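Local coordinates for protein soluble lytic murein transglycosylase (Pseudomonas aeruginosa, PDB 5OHU) that cleaves the glycan strands of bacterial peptidoglycan as a soluble lytic transglycosylase that works both exolytically and endolytically, at residues Pro48-Arg53 against Tyr67-His72; Asp239-Gly244 against Ser265-Ser270; Ile281-Ala286 against Thr310-Arg315; Gly376-Asp381 against Gln629-Trp634; Ser508-Gly513 against Leu519-Pro524. All blocks are in the same frame, centred on the assembly; numbering follows the deposited sequence. Where two conformers were deposited one is given.

Interactions 1 to 4 are buried contacts of a mainly helical chain, whereas interaction 5 is a surface contact between two loop segments of the transglycosylase SLT domain. Helix packs on helix in interactions 1 and 3, helix on loop in interactions 2 and 4. Helix 271-287 connects interactions 2 and 3: S270 caps its start, and L283 and A286 near its end meet W312. Interactions 2 and 4 join aliphatic side chains to aromatic or other apolar ones, interaction 3 adds an indole, and interaction 1 sets a carboxylate-bearing chain against a phenol ring. Only interaction 5 crosses its gap with polar links, a water bridge and a weak amide bond.

Interaction 1 (Pro48-Arg53 against Tyr67-His72); sequences PYMASR and YDELTH
The Y49 ring receives E69 obliquely at its CD2-CE2 side: E69 CG comes to 3.8 Å from Y49 CD2, and E69 CB to 3.9 Å from Y49 CE2. Over one face of the same ring lies the methylene R53 CG, 3.6 Å above the plane and displaced toward the rim. The carboxylate of E69 is turned only 23° from the plane of the phenol, although the two side chains as a whole cross at about a right angle. A bend at the second torsion of E69 (chi2 -85°) swings this carboxylate past the ring toward M50, where OE2 lies 3.9 Å from the M50 sulfur SD. Its charge is met by R73, whose NE forms a salt bridge with OE2; R53 NH2, 6.9 Å from E69 OE1, is not in contact with it. The two segments belong to helices 47-52 and 62-72, neighbours in an all-helical array like the superhelical part of Slt70-type enzymes, and helix 33-41 adds L41 against both Y49 and E69. Y49 also touches E62, L65 and A66, so its side chain rests along helix 62-72 from near its start up to E69. M50 CE lies over the centre of one face of the R53 guanidinium, while R53 NE makes a weak bond back to M50 O.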
# COMPACT_ATOMS: atom_id res chain seq x y z
N PRO A 48 2.75 -23.35 -37.15
CA PRO A 48 1.30 -23.49 -36.94
C PRO A 48 0.59 -22.18 -36.63
O PRO A 48 -0.52 -21.95 -37.14
CB PRO A 48 1.21 -24.48 -35.76
CG PRO A 48 2.46 -25.26 -35.84
CD PRO A 48 3.51 -24.28 -36.30
N TYR A 49 1.20 -21.30 -35.84
CA TYR A 49 0.55 -20.04 -35.52
C TYR A 49 0.25 -19.23 -36.78
O TYR A 49 -0.87 -18.73 -36.96
CB TYR A 49 1.39 -19.23 -34.53
CG TYR A 49 1.12 -17.75 -34.66
CD1 TYR A 49 -0.06 -17.19 -34.18
CD2 TYR A 49 2.03 -16.92 -35.30
CE1 TYR A 49 -0.32 -15.84 -34.33
CE2 TYR A 49 1.78 -15.57 -35.46
CZ TYR A 49 0.61 -15.03 -34.97
OH TYR A 49 0.39 -13.68 -35.14
N MET A 50 1.25 -19.08 -37.68
CA MET A 50 1.02 -18.32 -38.91
C MET A 50 -0.04 -18.95 -39.78
O MET A 50 -0.74 -18.24 -40.50
CB MET A 50 2.28 -18.18 -39.76
CG MET A 50 3.58 -18.03 -39.03
SD MET A 50 3.80 -16.37 -38.36
CE MET A 50 3.25 -15.32 -39.67
N ALA A 51 -0.15 -20.28 -39.74
CA ALA A 51 -1.18 -20.97 -40.50
C ALA A 51 -2.57 -20.78 -39.93
O ALA A 51 -3.55 -21.08 -40.62
CB ALA A 51 -0.85 -22.47 -40.57
N SER A 52 -2.69 -20.30 -38.69
CA SER A 52 -3.97 -20.17 -38.02
C SER A 52 -4.43 -18.73 -37.87
O SER A 52 -5.53 -18.50 -37.36
CB SER A 52 -3.91 -20.83 -36.64
OG SER A 52 -3.58 -22.20 -36.74
N ARG A 53 -3.62 -17.76 -38.31
CA ARG A 53 -3.90 -16.35 -38.02
C ARG A 53 -5.28 -15.92 -38.52
O ARG A 53 -5.98 -15.15 -37.85
CB ARG A 53 -2.81 -15.46 -38.62
CG ARG A 53 -1.48 -15.57 -37.92
CD ARG A 53 -0.49 -14.62 -38.53
NE ARG A 53 -0.30 -14.92 -39.94
CZ ARG A 53 0.41 -14.16 -40.77
NH1 ARG A 53 0.53 -14.50 -42.05
NH2 ARG A 53 1.00 -13.06 -40.32
N TYR A 67 1.71 -12.09 -29.92
CA TYR A 67 2.66 -11.38 -29.07
C TYR A 67 3.94 -12.18 -28.89
O TYR A 67 5.05 -11.64 -28.97
CB TYR A 67 2.02 -11.06 -27.72
CG TYR A 67 2.95 -10.40 -26.75
CD1 TYR A 67 3.81 -11.15 -25.95
CD2 TYR A 67 2.97 -9.02 -26.62
CE1 TYR A 67 4.65 -10.54 -25.04
CE2 TYR A 67 3.81 -8.40 -25.72
CZ TYR A 67 4.65 -9.17 -24.93
OH TYR A 67 5.49 -8.55 -24.03
N ASP A 68 3.81 -13.48 -28.59
CA ASP A 68 5.01 -14.29 -28.39
C ASP A 68 5.83 -14.38 -29.66
O ASP A 68 7.05 -14.25 -29.65
CB ASP A 68 4.62 -15.69 -27.89
CG ASP A 68 3.86 -15.66 -26.59
OD1 ASP A 68 4.12 -14.78 -25.74
OD2 ASP A 68 2.97 -16.52 -26.41
N GLU A 69 5.16 -14.60 -30.79
CA GLU A 69 5.87 -14.76 -32.05
C GLU A 69 6.61 -13.49 -32.43
O GLU A 69 7.78 -13.53 -32.83
CB GLU A 69 4.89 -15.18 -33.14
CG GLU A 69 5.51 -15.93 -34.29
CD GLU A 69 6.08 -15.01 -35.35
OE1 GLU A 69 5.68 -13.82 -35.37
OE2 GLU A 69 6.91 -15.47 -36.16
N LEU A 70 5.96 -12.34 -32.29
CA LEU A 70 6.62 -11.08 -32.62
C LEU A 70 7.80 -10.83 -31.68
O LEU A 70 8.86 -10.36 -32.12
CB LEU A 70 5.62 -9.93 -32.55
CG LEU A 70 6.16 -8.57 -32.99
CD1 LEU A 70 6.63 -8.67 -34.44
CD2 LEU A 70 5.11 -7.48 -32.82
N THR A 71 7.63 -11.14 -30.39
CA THR A 71 8.69 -10.87 -29.43
C THR A 71 9.93 -11.70 -29.75
O THR A 71 11.06 -11.19 -29.69
CB THR A 71 8.17 -11.16 -28.02
OG1 THR A 71 7.16 -10.20 -27.72
CG2 THR A 71 9.29 -11.04 -26.97
N HIS A 72 9.74 -12.95 -30.18
CA HIS A 72 10.87 -13.81 -30.48
C HIS A 72 11.73 -13.26 -31.61
O HIS A 72 12.96 -13.33 -31.55
CB HIS A 72 10.40 -15.22 -30.81
CG HIS A 72 11.52 -16.14 -31.17
ND1 HIS A 72 12.56 -16.41 -30.30
CD2 HIS A 72 11.81 -16.81 -32.31
CE1 HIS A 72 13.42 -17.23 -30.88
NE2 HIS A 72 12.99 -17.49 -32.10

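Interaction 2 (Asp239-Gly244 against Ser265-Ser270); sequences DVVGLG and SALPFS. With PO4 (phosphate ion), chain G.
V241 meets L267 and F269 with a different methyl for each, crossing both side chains at about a right angle. Its CG2 takes L267 CD1 at 3.6 Å. The other branch, CG1, lies opposite the backbone N (chi1 165°) and butts against the rim of the F269 ring, 3.8 Å from CZ and in the ring plane. The ring also reaches the helix backbone edge-on at a glycine, with F269 CE1 4.0 Å from G242 N. L267 in turn overhangs one face of the ring with its CB, toward the rim. An inverse gamma turn centred on P268, closed by F269 N to L267 O at 2.8 Å, separates L267 and F269, both of which meet V241. Y263 touches V241 and F269 as well. At the end of the loop, S270 OG donates to O4 of a phosphate ion, probably from the crystallisation liquor, at 2.8 Å. D239 OD1 lies 3.3 Å from phosphate O1 and is salt-bridged to K186. S270 is also the N-cap of helix 271-287, the next helix of an alpha-helical array in which an interhelical loop folds back on helix 235-251.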
# COMPACT_ATOMS: atom_id res chain seq x y z
N ASP A 239 24.58 18.60 7.30
CA ASP A 239 23.90 17.54 6.55
C ASP A 239 24.18 16.17 7.16
O ASP A 239 23.26 15.35 7.31
CB ASP A 239 24.35 17.57 5.09
CG ASP A 239 23.42 18.38 4.21
OD1 ASP A 239 22.20 18.39 4.47
OD2 ASP A 239 23.93 19.02 3.27
N VAL A 240 25.43 15.90 7.52
CA VAL A 240 25.74 14.63 8.17
C VAL A 240 24.90 14.47 9.42
O VAL A 240 24.22 13.45 9.61
CB VAL A 240 27.24 14.54 8.48
CG1 VAL A 240 27.51 13.32 9.36
CG2 VAL A 240 28.00 14.43 7.16
N VAL A 241 24.90 15.49 10.28
CA VAL A 241 24.22 15.38 11.57
C VAL A 241 22.71 15.27 11.37
O VAL A 241 22.05 14.46 12.03
CB VAL A 241 24.62 16.58 12.45
CG1 VAL A 241 23.68 16.72 13.64
CG2 VAL A 241 26.06 16.40 12.91
N GLY A 242 22.16 16.04 10.44
CA GLY A 242 20.72 16.00 10.24
C GLY A 242 20.24 14.64 9.77
O GLY A 242 19.21 14.14 10.22
N LEU A 243 21.00 14.03 8.85
CA LEU A 243 20.67 12.68 8.41
C LEU A 243 20.70 11.72 9.59
O LEU A 243 19.78 10.90 9.77
CB LEU A 243 21.63 12.23 7.31
CG LEU A 243 21.26 10.88 6.67
CD1 LEU A 243 21.43 10.97 5.17
CD2 LEU A 243 22.12 9.78 7.23
N GLY A 244 21.74 11.82 10.41
CA GLY A 244 21.86 10.92 11.55
C GLY A 244 20.74 11.11 12.56
O GLY A 244 20.20 10.13 13.09
N SER A 265 22.28 24.87 17.99
CA SER A 265 23.02 26.12 18.11
C SER A 265 24.48 25.98 17.70
O SER A 265 25.20 26.98 17.69
CB SER A 265 22.96 26.63 19.55
OG SER A 265 23.90 25.95 20.37
N ALA A 266 24.93 24.78 17.35
CA ALA A 266 26.32 24.57 17.02
C ALA A 266 26.58 24.44 15.53
O ALA A 266 27.74 24.57 15.11
CB ALA A 266 26.85 23.32 17.75
N LEU A 267 25.56 24.20 14.71
CA LEU A 267 25.75 23.84 13.31
C LEU A 267 24.77 24.61 12.43
O LEU A 267 23.62 24.82 12.82
CB LEU A 267 25.54 22.33 13.11
CG LEU A 267 26.59 21.45 13.78
CD1 LEU A 267 26.32 19.98 13.50
CD2 LEU A 267 27.99 21.85 13.31
N PRO A 268 25.17 24.99 11.35
CA PRO A 268 24.32 25.85 10.49
C PRO A 268 23.29 25.06 9.70
O PRO A 268 23.32 24.98 8.47
CB PRO A 268 25.36 26.51 9.59
CG PRO A 268 26.38 25.41 9.39
CD PRO A 268 26.51 24.79 10.76
N PHE A 269 22.34 24.47 10.41
CA PHE A 269 21.21 23.83 9.74
C PHE A 269 20.44 24.85 8.93
O PHE A 269 20.19 25.96 9.40
CB PHE A 269 20.27 23.19 10.76
CG PHE A 269 20.87 22.08 11.54
CD1 PHE A 269 21.18 20.88 10.93
CD2 PHE A 269 21.08 22.22 12.90
CE1 PHE A 269 21.72 19.83 11.67
CE2 PHE A 269 21.62 21.18 13.64
CZ PHE A 269 21.94 19.99 13.03
N SER A 270 20.03 24.48 7.72
CA SER A 270 19.07 25.29 6.99
C SER A 270 17.72 25.24 7.69
O SER A 270 17.41 24.31 8.44
CB SER A 270 18.93 24.84 5.54
OG SER A 270 18.36 23.54 5.44
P PO4 G . 18.81 20.85 2.35
O1 PO4 G . 20.13 20.15 2.57
O2 PO4 G . 17.70 20.02 2.96
O3 PO4 G . 18.57 21.02 0.87
O4 PO4 G . 18.84 22.21 3.02

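Interaction 3 (Ile281-Ala286 against Thr310-Arg315); sequences IGLSLA and TEWRTR
W312 points from helix 307-319 at helix 271-287, and its contacts begin at CB, which L283 CD2 touches at 3.7 Å in one modelled conformer. That methyl is carried there with L283 CG beside its own backbone N (chi1 -81°). One atom further on, W312 CG is 4.1 Å from L283 CD2, the leucine crossing the indole at about a right angle. Along the six-membered ring, CE3 stands 4.2 Å from A286 CB. Beyond it, CZ3 comes to 3.8 Å from A286 O, so the tryptophan lies against backbone as well as methyl. The small alanine lets the two backbones close to 6.4 Å between A286 CA and W312 CA. This is direct helix-to-helix packing within the alpha-helical array, with A293 and L316 also touching A286. A face of the indole is covered by R315 CD, 3.7 Å above its centre. The guanidinium then turns an edge to W312 CD1, and its NH2 salt-bridges E600 of helix 595-600. R342 and R608 are close to R315, their positive charges probably offset by E600 and E311; E311 OE1 lies 4.0 Å from R315 NH1, a long ion pair with the oxygen well out of the guanidinium plane.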
# COMPACT_ATOMS: atom_id res chain seq x y z
N ILE A 281 11.47 13.72 14.51
CA ILE A 281 11.58 13.47 15.95
C ILE A 281 10.22 13.62 16.62
O ILE A 281 9.82 12.78 17.43
CB ILE A 281 12.64 14.40 16.58
CG1 ILE A 281 14.04 14.01 16.08
CG2 ILE A 281 12.59 14.33 18.11
CD1 ILE A 281 15.10 14.99 16.45
N GLY A 282 9.48 14.67 16.27
CA GLY A 282 8.17 14.89 16.89
C GLY A 282 7.22 13.73 16.65
O GLY A 282 6.56 13.23 17.57
N LEU A 283 7.15 13.28 15.39
CA LEU A 283 6.29 12.16 15.04
C LEU A 283 6.70 10.89 15.78
O LEU A 283 5.84 10.15 16.27
CB LEU A 283 6.34 11.92 13.53
CG LEU A 283 5.45 12.82 12.67
CD1 LEU A 283 5.59 12.41 11.21
CD2 LEU A 283 4.01 12.66 13.13
N SER A 284 7.99 10.62 15.87
CA SER A 284 8.38 9.39 16.55
C SER A 284 8.15 9.49 18.06
O SER A 284 7.75 8.52 18.70
CB SER A 284 9.83 9.03 16.22
OG SER A 284 10.18 7.79 16.80
N LEU A 285 8.38 10.66 18.65
CA LEU A 285 8.04 10.80 20.07
C LEU A 285 6.54 10.63 20.30
O LEU A 285 6.12 10.01 21.28
CB LEU A 285 8.48 12.17 20.59
CG LEU A 285 9.95 12.39 20.91
CD1 LEU A 285 10.20 13.86 21.28
CD2 LEU A 285 10.38 11.46 22.03
N ALA A 286 5.72 11.20 19.42
CA ALA A 286 4.28 11.15 19.62
C ALA A 286 3.77 9.72 19.54
O ALA A 286 2.84 9.36 20.27
CB ALA A 286 3.56 12.03 18.60
N THR A 310 -0.22 16.75 11.96
CA THR A 310 -1.45 17.26 12.54
C THR A 310 -2.24 16.14 13.20
O THR A 310 -2.76 16.31 14.31
CB THR A 310 -2.31 17.91 11.46
OG1 THR A 310 -1.55 18.93 10.82
CG2 THR A 310 -3.55 18.52 12.06
N GLU A 311 -2.33 14.99 12.54
CA GLU A 311 -3.09 13.87 13.07
C GLU A 311 -2.42 13.29 14.31
O GLU A 311 -3.11 12.89 15.25
CB GLU A 311 -3.26 12.79 11.99
CG GLU A 311 -4.16 13.18 10.82
CD GLU A 311 -4.64 11.98 10.00
OE1 GLU A 311 -3.77 11.23 9.48
OE2 GLU A 311 -5.87 11.79 9.84
N TRP A 312 -1.09 13.23 14.33
CA TRP A 312 -0.43 12.64 15.49
C TRP A 312 -0.38 13.62 16.64
O TRP A 312 -0.40 13.21 17.80
CB TRP A 312 0.94 12.11 15.11
CG TRP A 312 0.74 10.72 14.78
CD1 TRP A 312 0.60 10.17 13.53
CD2 TRP A 312 0.51 9.66 15.70
NE1 TRP A 312 0.33 8.83 13.63
CE2 TRP A 312 0.26 8.49 14.95
CE3 TRP A 312 0.49 9.59 17.10
CZ2 TRP A 312 0.04 7.25 15.55
CZ3 TRP A 312 0.25 8.35 17.71
CH2 TRP A 312 0.03 7.20 16.92
N ARG A 313 -0.36 14.91 16.35
CA ARG A 313 -0.57 15.91 17.39
C ARG A 313 -1.94 15.74 18.04
O ARG A 313 -2.07 15.77 19.27
CB ARG A 313 -0.43 17.31 16.78
CG ARG A 313 -0.09 18.38 17.80
CD ARG A 313 -0.33 19.81 17.31
NE ARG A 313 0.46 20.14 16.14
CZ ARG A 313 0.50 21.35 15.59
NH1 ARG A 313 1.25 21.56 14.53
NH2 ARG A 313 -0.21 22.35 16.11
N THR A 314 -2.98 15.53 17.22
CA THR A 314 -4.32 15.33 17.78
C THR A 314 -4.44 13.99 18.49
O THR A 314 -5.03 13.91 19.58
CB THR A 314 -5.41 15.44 16.70
OG1 THR A 314 -5.15 16.56 15.84
CG2 THR A 314 -6.79 15.63 17.36
N ARG A 315 -3.88 12.93 17.90
CA ARG A 315 -3.91 11.62 18.54
C ARG A 315 -3.23 11.66 19.90
O ARG A 315 -3.74 11.09 20.88
CB ARG A 315 -3.23 10.58 17.63
CG ARG A 315 -4.11 10.14 16.47
CD ARG A 315 -3.38 9.28 15.43
NE ARG A 315 -4.35 8.86 14.43
CZ ARG A 315 -4.13 8.75 13.13
NH1 ARG A 315 -2.92 8.99 12.63
NH2 ARG A 315 -5.12 8.38 12.33

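Interaction 4 (Gly376-Asp381 against Gln629-Trp634); sequences GFLAAD and QPIVDW
The helical bond from D381 N to F377 O, 2.8 Å long, sets F377 and D381 one turn apart on helix 374-383, and I631 packs against the side chains of both. The contact is a loop-on-helix packing that closes a long detour of the chain: I631 lies after helix 605-624, the last helix, and before the final short strand 638-639, yet it returns to a helix some 250 residues earlier. I631 spreads its branches over three helix residues. CD1 approaches F377 CB at 3.9 Å and lies oblique to the ring. That ring leans away from the loop because F377 CG sits beside its own backbone N (chi1 -72°), and it stands edge-to-face with Y387. CG1, opposite the backbone N of I631 (chi1 -173°), reaches L378 CD2 at 4.1 Å; the two side chains cross at about a right angle. The backbone of I631 is held at both ends as well: its N donates to Y387 OH and its O accepts from R569 NH2, so one residue is pinned by polar bonds while its side chain packs on F377, L378 and the D381 methylene. D381 turns its carboxylate to R637, with OD2 in a salt bridge to NH2. What it offers I631 is that methylene, CB standing 4.2 Å from I631 CG2.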
# COMPACT_ATOMS: atom_id res chain seq x y z
N GLY A 376 -18.57 6.02 11.19
CA GLY A 376 -20.03 6.12 11.22
C GLY A 376 -20.65 5.19 12.25
O GLY A 376 -21.58 5.57 12.95
N PHE A 377 -20.13 3.97 12.37
CA PHE A 377 -20.56 3.07 13.43
C PHE A 377 -20.31 3.68 14.81
O PHE A 377 -21.19 3.66 15.67
CB PHE A 377 -19.84 1.72 13.31
CG PHE A 377 -20.31 0.88 12.15
CD1 PHE A 377 -21.63 0.41 12.10
CD2 PHE A 377 -19.45 0.55 11.12
CE1 PHE A 377 -22.06 -0.38 11.02
CE2 PHE A 377 -19.86 -0.21 10.06
CZ PHE A 377 -21.16 -0.68 9.99
N LEU A 378 -19.12 4.25 15.02
CA LEU A 378 -18.81 4.88 16.31
C LEU A 378 -19.79 6.01 16.61
O LEU A 378 -20.29 6.12 17.73
CB LEU A 378 -17.38 5.41 16.32
CG LEU A 378 -16.20 4.45 16.40
CD1 LEU A 378 -15.05 5.20 17.03
CD2 LEU A 378 -16.51 3.16 17.20
N ALA A 379 -20.06 6.88 15.62
CA ALA A 379 -21.03 7.95 15.85
C ALA A 379 -22.39 7.40 16.22
O ALA A 379 -23.04 7.89 17.16
CB ALA A 379 -21.14 8.84 14.60
N ALA A 380 -22.87 6.38 15.50
CA ALA A 380 -24.17 5.80 15.83
C ALA A 380 -24.15 5.19 17.22
O ALA A 380 -25.11 5.34 17.99
CB ALA A 380 -24.58 4.77 14.79
N ASP A 381 -23.06 4.51 17.58
CA ASP A 381 -22.95 3.95 18.92
C ASP A 381 -23.00 5.04 19.99
O ASP A 381 -23.62 4.86 21.04
CB ASP A 381 -21.67 3.14 19.06
CG ASP A 381 -21.42 2.72 20.48
OD1 ASP A 381 -22.08 1.76 20.93
OD2 ASP A 381 -20.57 3.35 21.15
N GLN A 629 -24.00 -7.96 16.01
CA GLN A 629 -22.67 -7.68 16.55
C GLN A 629 -22.53 -6.17 16.66
O GLN A 629 -22.47 -5.48 15.62
CB GLN A 629 -21.59 -8.28 15.64
CG GLN A 629 -20.15 -8.04 16.04
CD GLN A 629 -19.83 -8.44 17.46
OE1 GLN A 629 -19.72 -7.61 18.37
NE2 GLN A 629 -19.66 -9.73 17.66
N PRO A 630 -22.53 -5.61 17.85
CA PRO A 630 -22.23 -4.18 17.99
C PRO A 630 -20.77 -3.93 17.61
O PRO A 630 -19.94 -4.83 17.63
CB PRO A 630 -22.46 -3.91 19.48
CG PRO A 630 -22.42 -5.25 20.16
CD PRO A 630 -22.76 -6.28 19.14
N ILE A 631 -20.45 -2.66 17.32
CA ILE A 631 -19.09 -2.35 16.87
C ILE A 631 -18.05 -2.78 17.91
O ILE A 631 -16.96 -3.23 17.55
CB ILE A 631 -18.97 -0.85 16.51
CG1 ILE A 631 -17.59 -0.57 15.86
CG2 ILE A 631 -19.20 0.05 17.72
CD1 ILE A 631 -17.45 -1.13 14.45
N VAL A 632 -18.37 -2.63 19.20
CA VAL A 632 -17.61 -3.28 20.27
C VAL A 632 -18.59 -3.79 21.32
O VAL A 632 -19.67 -3.23 21.53
CB VAL A 632 -16.58 -2.37 20.96
CG1 VAL A 632 -15.33 -2.20 20.10
CG2 VAL A 632 -17.22 -1.04 21.33
N ASP A 633 -18.18 -4.83 22.01
CA ASP A 633 -18.97 -5.42 23.07
C ASP A 633 -18.75 -4.68 24.39
O ASP A 633 -17.75 -3.97 24.56
CB ASP A 633 -18.63 -6.90 23.21
CG ASP A 633 -19.22 -7.72 22.08
OD1 ASP A 633 -20.42 -7.52 21.77
OD2 ASP A 633 -18.50 -8.54 21.49
N TRP A 634 -19.71 -4.83 25.30
CA TRP A 634 -19.61 -4.20 26.62
C TRP A 634 -18.26 -4.44 27.25
O TRP A 634 -17.64 -3.51 27.77
CB TRP A 634 -20.69 -4.74 27.57
CG TRP A 634 -22.06 -4.51 27.13
CD1 TRP A 634 -23.01 -5.46 26.87
CD2 TRP A 634 -22.69 -3.24 26.93
NE1 TRP A 634 -24.17 -4.87 26.48
CE2 TRP A 634 -24.02 -3.51 26.51
CE3 TRP A 634 -22.26 -1.91 27.04
CZ2 TRP A 634 -24.93 -2.49 26.21
CZ3 TRP A 634 -23.16 -0.88 26.74
CH2 TRP A 634 -24.49 -1.18 26.32

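Interaction 5 (Ser508-Gly513 against Leu519-Pro524); sequences SDARSG and LMQLMP. With PO4 (phosphate ion), chain H.
Van der Waals contact between carbons joins S508 and L519, whose side chain lies against the serine with CD2 3.6 Å from S508 CA and CG 3.7 Å from S508 CB. P547 of helix 547-564 touches both residues. A water bridges the same pair through the backbone, giving a proton to S508 O at 2.8 Å and accepting one from L519 N at 2.9 Å. Both segments follow helix 493-504 in the transglycosylase SLT domain, the second running up to helix 524-534, where M523 is the N-cap; L519 to Q521 form the end of the GLMQ sequence familiar in this lysozyme-like family, and backbone bonds join A510 to G518. The direct polar link across the gap is weak: Q521 NE2 reaches A510 O at 3.4 Å with an N-H...O angle of 133°, its stronger partner being G518 O. A bend in the glutamine chain (chi2 -67°) folds the amide back to A510 and S512, with OE1 3.5 Å from S512 CB. Of the two segments, S508 makes the bond to a phosphate ion, probably from the crystallisation liquor: its backbone N donates almost straight, at 177°, to O3 3.1 Å away, and H478 NE2 grips the same ion.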
# COMPACT_ATOMS: atom_id res chain seq x y z
N SER A 508 -9.32 -18.45 -1.43
CA SER A 508 -8.76 -19.52 -0.61
C SER A 508 -7.37 -19.95 -1.05
O SER A 508 -6.71 -20.67 -0.30
CB SER A 508 -9.69 -20.73 -0.62
OG SER A 508 -9.72 -21.34 -1.90
N ASP A 509 -6.92 -19.54 -2.24
CA ASP A 509 -5.58 -19.84 -2.71
C ASP A 509 -4.67 -18.62 -2.65
O ASP A 509 -3.59 -18.63 -3.24
CB ASP A 509 -5.61 -20.40 -4.14
CG ASP A 509 -6.40 -19.51 -5.10
OD1 ASP A 509 -7.04 -18.54 -4.63
OD2 ASP A 509 -6.39 -19.79 -6.32
N ALA A 510 -5.11 -17.57 -1.96
CA ALA A 510 -4.28 -16.38 -1.82
C ALA A 510 -2.99 -16.72 -1.08
O ALA A 510 -2.97 -17.54 -0.16
CB ALA A 510 -5.03 -15.29 -1.07
N ARG A 511 -1.91 -16.08 -1.49
CA ARG A 511 -0.63 -16.30 -0.85
C ARG A 511 0.13 -14.99 -0.85
O ARG A 511 0.23 -14.34 -1.90
CB ARG A 511 0.15 -17.42 -1.54
CG ARG A 511 1.53 -17.59 -0.99
CD ARG A 511 2.19 -18.84 -1.52
NE ARG A 511 3.63 -18.75 -1.28
CZ ARG A 511 4.56 -18.63 -2.22
NH1 ARG A 511 4.18 -18.60 -3.49
NH2 ARG A 511 5.84 -18.56 -1.88
N SER A 512 0.64 -14.59 0.31
CA SER A 512 1.33 -13.32 0.44
C SER A 512 2.81 -13.48 0.12
O SER A 512 3.33 -14.59 -0.02
CB SER A 512 1.15 -12.77 1.85
OG SER A 512 2.13 -13.31 2.72
N GLY A 513 3.49 -12.34 0.01
CA GLY A 513 4.90 -12.33 -0.35
C GLY A 513 5.81 -13.02 0.64
O GLY A 513 6.90 -13.47 0.25
N LEU A 519 -7.32 -18.70 3.20
CA LEU A 519 -8.42 -17.82 3.61
C LEU A 519 -8.03 -16.94 4.79
O LEU A 519 -8.42 -15.77 4.85
CB LEU A 519 -9.65 -18.65 3.98
CG LEU A 519 -10.34 -19.27 2.76
CD1 LEU A 519 -11.39 -20.29 3.18
CD2 LEU A 519 -10.96 -18.17 1.87
N MET A 520 -7.26 -17.49 5.72
CA MET A 520 -6.92 -16.80 6.96
C MET A 520 -5.43 -16.45 7.03
O MET A 520 -4.98 -15.96 8.08
CB MET A 520 -7.38 -17.66 8.13
CG MET A 520 -8.90 -17.57 8.30
SD MET A 520 -9.51 -18.47 9.76
CE MET A 520 -9.55 -17.06 10.92
N GLN A 521 -4.69 -16.62 5.93
CA GLN A 521 -3.34 -16.08 5.75
C GLN A 521 -2.41 -16.57 6.87
O GLN A 521 -1.78 -15.79 7.59
CB GLN A 521 -3.36 -14.54 5.68
CG GLN A 521 -3.93 -14.01 4.37
CD GLN A 521 -3.02 -14.33 3.18
OE1 GLN A 521 -2.14 -13.55 2.82
NE2 GLN A 521 -3.22 -15.51 2.59
N LEU A 522 -2.35 -17.88 7.01
CA LEU A 522 -1.55 -18.49 8.05
C LEU A 522 -0.11 -18.65 7.59
O LEU A 522 0.15 -19.07 6.45
CB LEU A 522 -2.12 -19.86 8.43
CG LEU A 522 -3.55 -19.88 8.95
CD1 LEU A 522 -4.02 -21.32 9.21
CD2 LEU A 522 -3.64 -19.02 10.21
N MET A 523 0.81 -18.30 8.47
CA MET A 523 2.20 -18.66 8.25
C MET A 523 2.39 -20.14 8.54
O MET A 523 1.77 -20.69 9.46
CB MET A 523 3.11 -17.82 9.14
CG MET A 523 3.03 -16.34 8.81
SD MET A 523 3.61 -16.04 7.12
CE MET A 523 5.24 -16.78 7.15
N PRO A 524 3.24 -20.82 7.77
CA PRO A 524 3.32 -22.28 7.86
C PRO A 524 3.85 -22.77 9.19
O PRO A 524 3.42 -23.84 9.65
CB PRO A 524 4.27 -22.66 6.71
CG PRO A 524 4.28 -21.44 5.80
CD PRO A 524 4.11 -20.27 6.71
P PO4 H . -12.92 -19.67 -2.81
O1 PO4 H . -12.91 -21.17 -2.98
O2 PO4 H . -13.09 -19.35 -1.34
O3 PO4 H . -11.63 -19.08 -3.34
O4 PO4 H . -14.07 -19.08 -3.58
O HOH W 1 -7.44 -21.47 2.26